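Local coordinates for protein L-hydantoinase (Arthrobacter aurescens, PDB 1GKR) that hydrolyses hydantoins, preferring aryl over alkyl derivatives, as a zinc-dependent homotetrameric cyclic amidase whose stereoselectivity changes with the substrate, at residues 201-206 with 325-330; 207-212 with 287-292; 242-247 with 291-296. One frame throughout, in Å; residues are numbered along the deposited sequence.

Contact 1: residues 201-206 with 325-330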
loop_
_atom_site.group_PDB
_atom_site.type_symbol
_atom_site.label_atom_id
_atom_site.label_comp_id
_atom_site.label_asym_id
_atom_site.label_seq_id
_atom_site.Cartn_x
_atom_site.Cartn_y
_atom_site.Cartn_z
ATOM N N GLY A 201 -16.811 -34.900 10.783
ATOM C CA GLY A 201 -16.992 -35.975 9.826
ATOM C C GLY A 201 -16.671 -35.691 8.366
ATOM O O GLY A 201 -17.309 -36.243 7.475
ATOM N N GLY A 202 -15.688 -34.835 8.105
ATOM C CA GLY A 202 -15.326 -34.555 6.727
ATOM C C GLY A 202 -14.316 -35.577 6.234
ATOM O O GLY A 202 -13.328 -35.844 6.917
ATOM N N LYS A 203 -14.564 -36.164 5.068
ATOM C CA LYS A 203 -13.652 -37.152 4.493
ATOM C C LYS A 203 -13.468 -36.880 3.004
ATOM O O LYS A 203 -12.858 -37.672 2.293
ATOM C CB LYS A 203 -14.203 -38.567 4.683
ATOM C CG LYS A 203 -14.200 -39.075 6.116
ATOM C CD LYS A 203 -14.729 -40.504 6.181
ATOM C CE LYS A 203 -14.565 -41.102 7.577
ATOM N NZ LYS A 203 -15.083 -42.509 7.658
ATOM N N ASP A 204 -14.022 -35.745 2.568
ATOM C CA ASP A 204 -14.002 -35.222 1.192
ATOM C C ASP A 204 -12.632 -34.806 0.694
ATOM O O ASP A 204 -11.645 -34.828 1.416
ATOM C CB ASP A 204 -14.796 -33.921 1.111
ATOM C CG ASP A 204 -16.242 -34.125 0.918
ATOM O OD1 ASP A 204 -16.614 -34.865 -0.015
ATOM O OD2 ASP A 204 -17.002 -33.511 1.694
ATOM N N MET A 205 -12.612 -34.378 -0.563
ATOM C CA MET A 205 -11.418 -33.809 -1.148
ATOM C C MET A 205 -11.671 -32.359 -0.716
ATOM O O MET A 205 -10.748 -31.602 -0.396
ATOM C CB MET A 205 -11.435 -33.912 -2.670
ATOM C CG MET A 205 -10.541 -35.001 -3.201
ATOM S SD MET A 205 -8.859 -34.883 -2.549
ATOM C CE MET A 205 -8.194 -33.584 -3.581
ATOM N N ALA A 206 -12.950 -31.997 -0.682
ATOM C CA ALA A 206 -13.366 -30.670 -0.265
ATOM C C ALA A 206 -12.937 -30.471 1.179
ATOM O O ALA A 206 -12.428 -29.410 1.550
ATOM C CB ALA A 206 -14.856 -30.539 -0.377
ATOM N N TRP A 325 -10.307 -42.586 -2.069
ATOM C CA TRP A 325 -11.644 -42.437 -2.633
ATOM C C TRP A 325 -12.729 -42.433 -1.566
ATOM O O TRP A 325 -13.705 -41.693 -1.671
ATOM C CB TRP A 325 -11.945 -43.561 -3.614
ATOM C CG TRP A 325 -11.177 -43.484 -4.881
ATOM C CD1 TRP A 325 -10.161 -44.305 -5.268
ATOM C CD2 TRP A 325 -11.356 -42.536 -5.942
ATOM N NE1 TRP A 325 -9.693 -43.928 -6.510
ATOM C CE2 TRP A 325 -10.408 -42.846 -6.945
ATOM C CE3 TRP A 325 -12.222 -41.454 -6.143
ATOM C CZ2 TRP A 325 -10.301 -42.112 -8.130
ATOM C CZ3 TRP A 325 -12.114 -40.718 -7.329
ATOM C CH2 TRP A 325 -11.159 -41.055 -8.302
ATOM N N LYS A 326 -12.551 -43.257 -0.539
ATOM C CA LYS A 326 -13.541 -43.366 0.529
ATOM C C LYS A 326 -13.204 -42.509 1.746
ATOM O O LYS A 326 -14.095 -41.979 2.411
ATOM C CB LYS A 326 -13.677 -44.833 0.952
ATOM C CG LYS A 326 -13.880 -45.806 -0.211
ATOM C CD LYS A 326 -13.661 -47.253 0.227
ATOM C CE LYS A 326 -13.573 -48.196 -0.976
ATOM N NZ LYS A 326 -13.218 -49.605 -0.591
ATOM N N ASP A 327 -11.917 -42.388 2.043
ATOM C CA ASP A 327 -11.466 -41.585 3.176
ATOM C C ASP A 327 -10.206 -40.837 2.740
ATOM O O ASP A 327 -9.115 -41.418 2.675
ATOM C CB ASP A 327 -11.172 -42.485 4.378
ATOM C CG ASP A 327 -10.675 -41.709 5.582
ATOM O OD1 ASP A 327 -9.635 -41.037 5.450
ATOM O OD2 ASP A 327 -11.313 -41.767 6.658
ATOM N N VAL A 328 -10.377 -39.549 2.440
ATOM C CA VAL A 328 -9.302 -38.678 1.969
ATOM C C VAL A 328 -8.050 -38.648 2.854
ATOM O O VAL A 328 -6.928 -38.631 2.352
ATOM C CB VAL A 328 -9.826 -37.223 1.786
ATOM C CG1 VAL A 328 -9.768 -36.450 3.114
ATOM C CG2 VAL A 328 -9.031 -36.526 0.717
ATOM N N TRP A 329 -8.245 -38.652 4.169
ATOM C CA TRP A 329 -7.131 -38.601 5.099
ATOM C C TRP A 329 -6.207 -39.815 5.009
ATOM O O TRP A 329 -5.178 -39.855 5.680
ATOM C CB TRP A 329 -7.638 -38.468 6.537
ATOM C CG TRP A 329 -8.701 -37.437 6.693
ATOM C CD1 TRP A 329 -10.027 -37.655 6.912
ATOM C CD2 TRP A 329 -8.547 -36.021 6.542
ATOM N NE1 TRP A 329 -10.715 -36.463 6.900
ATOM C CE2 TRP A 329 -9.829 -35.444 6.673
ATOM C CE3 TRP A 329 -7.449 -35.184 6.303
ATOM C CZ2 TRP A 329 -10.043 -34.074 6.572
ATOM C CZ3 TRP A 329 -7.660 -33.823 6.202
ATOM C CH2 TRP A 329 -8.949 -33.278 6.335
ATOM N N LYS A 330 -6.542 -40.798 4.179
ATOM C CA LYS A 330 -5.691 -41.986 4.084
ATOM C C LYS A 330 -4.933 -42.091 2.777
ATOM O O LYS A 330 -4.342 -43.127 2.470
ATOM C CB LYS A 330 -6.517 -43.250 4.308
ATOM C CG LYS A 330 -7.102 -43.308 5.709
ATOM C CD LYS A 330 -7.704 -44.677 6.016
ATOM C CE LYS A 330 -8.414 -44.662 7.392
ATOM N NZ LYS A 330 -9.272 -45.910 7.644
#
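The indole of Trp-329 meets Gly-202 at its edge: the carbonyl oxygen lies almost in the ring plane, and NE1 donates to Gly-202 O at 2.7 Å in a nearly straight bond (N-H...O 164°). One face of the same ring is taken by Val-328, whose CG1 stands 3.6 Å above the plane, over its centre. Trp-329 is turned with CG anti to the carbonyl carbon, chi1 -46°, which carries the indole back to the 201-206 segment. A cation-pi contact with Lys-198, together with packing on Gln-194 and Ile-197, sets the indole against helix 187-199.

The backbone bond lies one residue later in 201-206 and one residue earlier in 325-330, where Val-328 N donates to Lys-203 O at 3.1 Å. Two successive carbonyls, those of Gly-202 and Lys-203, thus accept from two successive residues, one through a side chain and one through the main chain. The loop 325-330, which lies between strand 313-314 and helix 341-350, is joined in this way to a helix-helix connection. Helix 187-199 ends there in a Schellman motif, with Gly-201 at positive phi as the C-prime residue, and helix 205-211 begins after the short loop 202-204.

Val-328 points its side chain into this connection. CG2 touches Met-205 SD at 3.7 Å, the two side chains crossing at about a right angle, while CB and CG1 rest against the carbonyl of Asp-204; Tyr-208 adds a further apolar neighbour. On the solvent side, Lys-203 runs out extended beyond CG, its CE 3.4 Å from Asp-327 OD2. The ammonium group stays further off, and the salt bridge from Lys-203 NZ to Asp-327 OD2 is long at 4.0 Å. Asp-327 CG is anti to its own N (chi1 179°), which brings the carboxylate across the lysine chain at a slant.

Contact 2: residues 207-212 with 287-292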
loop_
_atom_site.group_PDB
_atom_site.type_symbol
_atom_site.label_atom_id
_atom_site.label_comp_id
_atom_site.label_asym_id
_atom_site.label_seq_id
_atom_site.Cartn_x
_atom_site.Cartn_y
_atom_site.Cartn_z
ATOM N N ALA A 207 -13.148 -31.495 1.995
ATOM C CA ALA A 207 -12.761 -31.426 3.394
ATOM C C ALA A 207 -11.244 -31.219 3.513
ATOM O O ALA A 207 -10.758 -30.491 4.393
ATOM C CB ALA A 207 -13.171 -32.705 4.100
ATOM N N TYR A 208 -10.499 -31.874 2.627
ATOM C CA TYR A 208 -9.057 -31.758 2.633
ATOM C C TYR A 208 -8.647 -30.309 2.367
ATOM O O TYR A 208 -7.955 -29.693 3.178
ATOM C CB TYR A 208 -8.454 -32.675 1.571
ATOM C CG TYR A 208 -6.993 -32.411 1.328
ATOM C CD1 TYR A 208 -6.065 -32.532 2.360
ATOM C CD2 TYR A 208 -6.541 -31.984 0.086
ATOM C CE1 TYR A 208 -4.725 -32.229 2.161
ATOM C CE2 TYR A 208 -5.195 -31.674 -0.123
ATOM C CZ TYR A 208 -4.296 -31.799 0.920
ATOM O OH TYR A 208 -2.969 -31.498 0.721
ATOM N N GLU A 209 -9.080 -29.772 1.232
ATOM C CA GLU A 209 -8.757 -28.403 0.843
ATOM C C GLU A 209 -9.028 -27.433 1.995
ATOM O O GLU A 209 -8.222 -26.540 2.277
ATOM C CB GLU A 209 -9.591 -28.010 -0.385
ATOM C CG GLU A 209 -9.143 -26.756 -1.151
ATOM C CD GLU A 209 -9.625 -25.435 -0.542
ATOM O OE1 GLU A 209 -10.724 -25.401 0.060
ATOM O OE2 GLU A 209 -8.907 -24.421 -0.690
ATOM N N ALA A 210 -10.159 -27.618 2.668
ATOM C CA ALA A 210 -10.525 -26.736 3.768
ATOM C C ALA A 210 -9.604 -26.851 4.964
ATOM O O ALA A 210 -9.497 -25.908 5.741
ATOM C CB ALA A 210 -11.940 -27.001 4.199
ATOM N N SER A 211 -8.947 -28.000 5.118
ATOM C CA SER A 211 -8.045 -28.204 6.252
ATOM C C SER A 211 -6.709 -27.474 6.069
ATOM O O SER A 211 -5.951 -27.298 7.025
ATOM C CB SER A 211 -7.812 -29.706 6.500
ATOM O OG SER A 211 -7.055 -30.311 5.468
ATOM N N GLN A 212 -6.427 -27.050 4.843
ATOM C CA GLN A 212 -5.201 -26.316 4.543
ATOM C C GLN A 212 -5.597 -25.155 3.645
ATOM O O GLN A 212 -5.131 -25.049 2.524
ATOM C CB GLN A 212 -4.204 -27.221 3.822
ATOM C CG GLN A 212 -3.928 -28.527 4.562
ATOM C CD GLN A 212 -2.780 -29.339 3.968
ATOM O OE1 GLN A 212 -2.633 -30.522 4.265
ATOM N NE2 GLN A 212 -1.959 -28.706 3.139
ATOM N N PRO A 287 -3.025 -27.546 -1.406
ATOM C CA PRO A 287 -4.174 -28.029 -2.176
ATOM C C PRO A 287 -4.408 -27.243 -3.460
ATOM O O PRO A 287 -4.041 -26.064 -3.563
ATOM C CB PRO A 287 -5.340 -27.845 -1.210
ATOM C CG PRO A 287 -4.699 -27.856 0.138
ATOM C CD PRO A 287 -3.456 -27.060 -0.085
ATOM N N VAL A 288 -5.014 -27.905 -4.441
ATOM C CA VAL A 288 -5.361 -27.244 -5.687
ATOM C C VAL A 288 -6.509 -26.343 -5.266
ATOM O O VAL A 288 -7.327 -26.722 -4.428
ATOM C CB VAL A 288 -5.847 -28.244 -6.727
ATOM C CG1 VAL A 288 -6.441 -27.520 -7.912
ATOM C CG2 VAL A 288 -4.686 -29.096 -7.176
ATOM N N ARG A 289 -6.565 -25.144 -5.823
ATOM C CA ARG A 289 -7.602 -24.204 -5.442
ATOM C C ARG A 289 -8.815 -24.115 -6.372
ATOM O O ARG A 289 -8.957 -24.889 -7.318
ATOM C CB ARG A 289 -6.971 -22.831 -5.252
ATOM C CG ARG A 289 -6.641 -22.500 -3.805
ATOM C CD ARG A 289 -5.586 -23.372 -3.144
ATOM N NE ARG A 289 -6.020 -23.691 -1.783
ATOM C CZ ARG A 289 -5.245 -23.686 -0.699
ATOM N NH1 ARG A 289 -3.963 -23.375 -0.776
ATOM N NH2 ARG A 289 -5.762 -24.007 0.475
ATOM N N SER A 290 -9.687 -23.151 -6.098
ATOM C CA SER A 290 -10.920 -22.966 -6.869
ATOM C C SER A 290 -10.779 -22.493 -8.313
ATOM O O SER A 290 -9.768 -21.895 -8.701
ATOM C CB SER A 290 -11.847 -21.987 -6.152
ATOM O OG SER A 290 -11.536 -20.658 -6.522
ATOM N N ALA A 291 -11.835 -22.736 -9.090
ATOM C CA ALA A 291 -11.884 -22.345 -10.498
ATOM C C ALA A 291 -11.703 -20.842 -10.653
ATOM O O ALA A 291 -11.034 -20.384 -11.575
ATOM C CB ALA A 291 -13.210 -22.775 -11.112
ATOM N N GLU A 292 -12.306 -20.079 -9.748
ATOM C CA GLU A 292 -12.192 -18.633 -9.790
ATOM C C GLU A 292 -10.751 -18.210 -9.629
ATOM O O GLU A 292 -10.277 -17.346 -10.363
ATOM C CB GLU A 292 -13.000 -18.005 -8.679
ATOM C CG GLU A 292 -14.432 -18.427 -8.680
ATOM C CD GLU A 292 -15.164 -17.859 -7.484
ATOM O OE1 GLU A 292 -15.182 -16.606 -7.338
ATOM O OE2 GLU A 292 -15.712 -18.665 -6.688
#
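Glu-209 OE2 is approached by two nitrogens of Arg-289, NE at 3.2 Å and, more weakly, NH2 at 3.4 Å. The NE bond is fairly straight (161°) and lies in the guanidinium plane, and OE2 uses its anti lone pair to receive it. The carboxylate stands nearly perpendicular to the guanidinium, 80° between the planes. A bend at chi2 (-82°) of Glu-209 turns the acid group to this edge. NH2 is also directed at Gln-212 O, but is modelled too close for that distance to be trusted. The second terminal nitrogen, NH1, bonds to Ser-241 OG and forms a salt bridge with Glu-217. The arginine thereby ties the end of helix 205-211 to the loop that leads into helix 291-303 of the TIM-barrel domain, a helix N-capped by Ser-290.

Pro-287 packs against the arginine, its CD over one guanidinium face, offset toward the rim. Its CG lies 3.8 Å from Gln-212 CB and 3.9 Å from Tyr-208 CE2, and its CB touches Glu-209 CG. Two buried polar ends have partners beyond the two segments: Tyr-208 OH bonds to Val-284 O, and Gln-212 NE2 to Glu-185 OE2.

Contact 3: residues 242-247 with 291-296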
loop_
_atom_site.group_PDB
_atom_site.type_symbol
_atom_site.label_atom_id
_atom_site.label_comp_id
_atom_site.label_asym_id
_atom_site.label_seq_id
_atom_site.Cartn_x
_atom_site.Cartn_y
_atom_site.Cartn_z
ATOM N N ASN A 242 -2.325 -20.190 -4.960
ATOM C CA ASN A 242 -3.364 -19.187 -5.141
ATOM C C ASN A 242 -2.891 -17.800 -5.566
ATOM O O ASN A 242 -1.795 -17.376 -5.230
ATOM C CB ASN A 242 -4.166 -19.093 -3.849
ATOM C CG ASN A 242 -3.415 -18.362 -2.761
ATOM O OD1 ASN A 242 -3.404 -17.129 -2.719
ATOM N ND2 ASN A 242 -2.767 -19.113 -1.881
ATOM N N PRO A 243 -3.756 -17.053 -6.268
ATOM C CA PRO A 243 -3.487 -15.705 -6.776
ATOM C C PRO A 243 -2.984 -14.713 -5.742
ATOM O O PRO A 243 -2.051 -13.945 -6.009
ATOM C CB PRO A 243 -4.834 -15.267 -7.350
ATOM C CG PRO A 243 -5.590 -16.541 -7.560
ATOM C CD PRO A 243 -5.194 -17.360 -6.379
ATOM N N ASP A 244 -3.608 -14.709 -4.569
ATOM C CA ASP A 244 -3.202 -13.772 -3.531
ATOM C C ASP A 244 -1.777 -13.985 -3.043
ATOM O O ASP A 244 -1.084 -13.025 -2.709
ATOM C CB ASP A 244 -4.172 -13.820 -2.351
ATOM C CG ASP A 244 -5.574 -13.381 -2.733
ATOM O OD1 ASP A 244 -5.702 -12.409 -3.506
ATOM O OD2 ASP A 244 -6.551 -14.000 -2.258
ATOM N N GLY A 245 -1.340 -15.238 -3.002
ATOM C CA GLY A 245 0.008 -15.522 -2.561
ATOM C C GLY A 245 0.995 -15.047 -3.607
ATOM O O GLY A 245 2.073 -14.523 -3.288
ATOM N N VAL A 246 0.633 -15.234 -4.870
ATOM C CA VAL A 246 1.496 -14.799 -5.952
ATOM C C VAL A 246 1.688 -13.296 -5.801
ATOM O O VAL A 246 2.815 -12.797 -5.850
ATOM C CB VAL A 246 0.880 -15.104 -7.338
ATOM C CG1 VAL A 246 1.732 -14.492 -8.440
ATOM C CG2 VAL A 246 0.797 -16.609 -7.536
ATOM N N GLU A 247 0.588 -12.577 -5.584
ATOM C CA GLU A 247 0.677 -11.135 -5.438
ATOM C C GLU A 247 1.574 -10.704 -4.268
ATOM O O GLU A 247 2.414 -9.811 -4.423
ATOM C CB GLU A 247 -0.725 -10.534 -5.326
ATOM C CG GLU A 247 -1.052 -9.555 -6.464
ATOM C CD GLU A 247 -2.374 -9.868 -7.165
ATOM O OE1 GLU A 247 -3.424 -9.897 -6.474
ATOM O OE2 GLU A 247 -2.365 -10.080 -8.406
ATOM N N ALA A 291 -11.835 -22.736 -9.090
ATOM C CA ALA A 291 -11.884 -22.345 -10.498
ATOM C C ALA A 291 -11.703 -20.842 -10.653
ATOM O O ALA A 291 -11.034 -20.384 -11.575
ATOM C CB ALA A 291 -13.210 -22.775 -11.112
ATOM N N GLU A 292 -12.306 -20.079 -9.748
ATOM C CA GLU A 292 -12.192 -18.633 -9.790
ATOM C C GLU A 292 -10.751 -18.210 -9.629
ATOM O O GLU A 292 -10.277 -17.346 -10.363
ATOM C CB GLU A 292 -13.000 -18.005 -8.679
ATOM C CG GLU A 292 -14.432 -18.427 -8.680
ATOM C CD GLU A 292 -15.164 -17.859 -7.484
ATOM O OE1 GLU A 292 -15.182 -16.606 -7.338
ATOM O OE2 GLU A 292 -15.712 -18.665 -6.688
ATOM N N MET A 293 -10.051 -18.811 -8.666
ATOM C CA MET A 293 -8.655 -18.456 -8.444
ATOM C C MET A 293 -7.818 -18.903 -9.619
ATOM O O MET A 293 -6.830 -18.249 -9.982
ATOM C CB MET A 293 -8.138 -19.081 -7.157
ATOM C CG MET A 293 -8.874 -18.570 -5.957
ATOM S SD MET A 293 -8.260 -19.144 -4.391
ATOM C CE MET A 293 -7.384 -17.634 -3.800
ATOM N N ASN A 294 -8.226 -20.013 -10.223
ATOM C CA ASN A 294 -7.518 -20.543 -11.373
ATOM C C ASN A 294 -7.420 -19.496 -12.502
ATOM O O ASN A 294 -6.372 -19.336 -13.122
ATOM C CB ASN A 294 -8.211 -21.800 -11.884
ATOM C CG ASN A 294 -7.449 -22.453 -13.002
ATOM O OD1 ASN A 294 -6.573 -23.277 -12.765
ATOM N ND2 ASN A 294 -7.754 -22.066 -14.237
ATOM N N ILE A 295 -8.509 -18.784 -12.773
ATOM C CA ILE A 295 -8.487 -17.759 -13.814
ATOM C C ILE A 295 -7.397 -16.730 -13.522
ATOM O O ILE A 295 -6.579 -16.425 -14.386
ATOM C CB ILE A 295 -9.840 -17.031 -13.901
ATOM C CG1 ILE A 295 -10.905 -17.991 -14.421
ATOM C CG2 ILE A 295 -9.741 -15.845 -14.821
ATOM C CD1 ILE A 295 -12.290 -17.552 -14.075
ATOM N N ARG A 296 -7.395 -16.202 -12.301
ATOM C CA ARG A 296 -6.406 -15.217 -11.878
ATOM C C ARG A 296 -4.996 -15.732 -12.115
ATOM O O ARG A 296 -4.154 -15.042 -12.684
ATOM C CB ARG A 296 -6.572 -14.920 -10.395
ATOM C CG ARG A 296 -7.723 -14.018 -10.043
ATOM C CD ARG A 296 -7.223 -12.592 -9.869
ATOM N NE ARG A 296 -6.432 -12.390 -8.650
ATOM C CZ ARG A 296 -6.838 -12.727 -7.424
ATOM N NH1 ARG A 296 -8.029 -13.298 -7.240
ATOM N NH2 ARG A 296 -6.065 -12.472 -6.375
#
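Helices 243-247 and 291-296 run in broadly the same direction, their axes inclined by 35° and 10.1 Å apart at closest approach, with Pro-243 and Arg-296 nearest in backbone register. Pro-243 fits between Met-293 and Arg-296. Its CD meets Met-293 CE at 3.4 Å, and its CB lies over the centre of one face of the Arg-296 guanidinium. The methionine terminus, bent at chi3 (105°), also reaches Asn-242 CB at 3.5 Å.

Arg-296 folds over the proline through bends at chi2 and chi3, which present NH2 to two acids. Arg-296 NH2 donates to Asp-244 OD1 at 2.9 Å in a salt bridge, in the guanidinium plane but from above the carboxylate plane. Glu-247 OE1 makes a long salt bridge to the same NH2, 3.7 Å away, while its OE2 is bound by Gln-300 of helix 291-303.

Asn-242 is the N-cap of helix 243-254: OD1 accepts from Gly-245 N at 2.8 Å, and ND2 bonds to Glu-217. The two helices precede strands 259-263 and 308-309, neighbours in a parallel sheet, and their side-by-side packing is that of the outer helical layer of a TIM barrel.

In the fold
Contacts 1 and 2 share helix 205-211 and touch directly: the Trp-329 ring, through CH2, lies 3.6 Å from Ser-211 OG. Contacts 2 and 3 share the start of helix 291-303, and Arg-289 CG packs 4.2 Å from Asn-242 CB; Glu-217 is a partner of both residues. The three therefore form a chain, with centres 13 Å and then 12 Å apart, while contacts 1 and 3 do not touch. Contact 2 comes closest to the zinc site: the side chain of Gln-212 is about 6 Å from that of His-183 and about 9 Å from a zinc ion. The side chain of Asn-242 in contact 3 is about 13 Å from a zinc ion, and contact 1 lies at the surface.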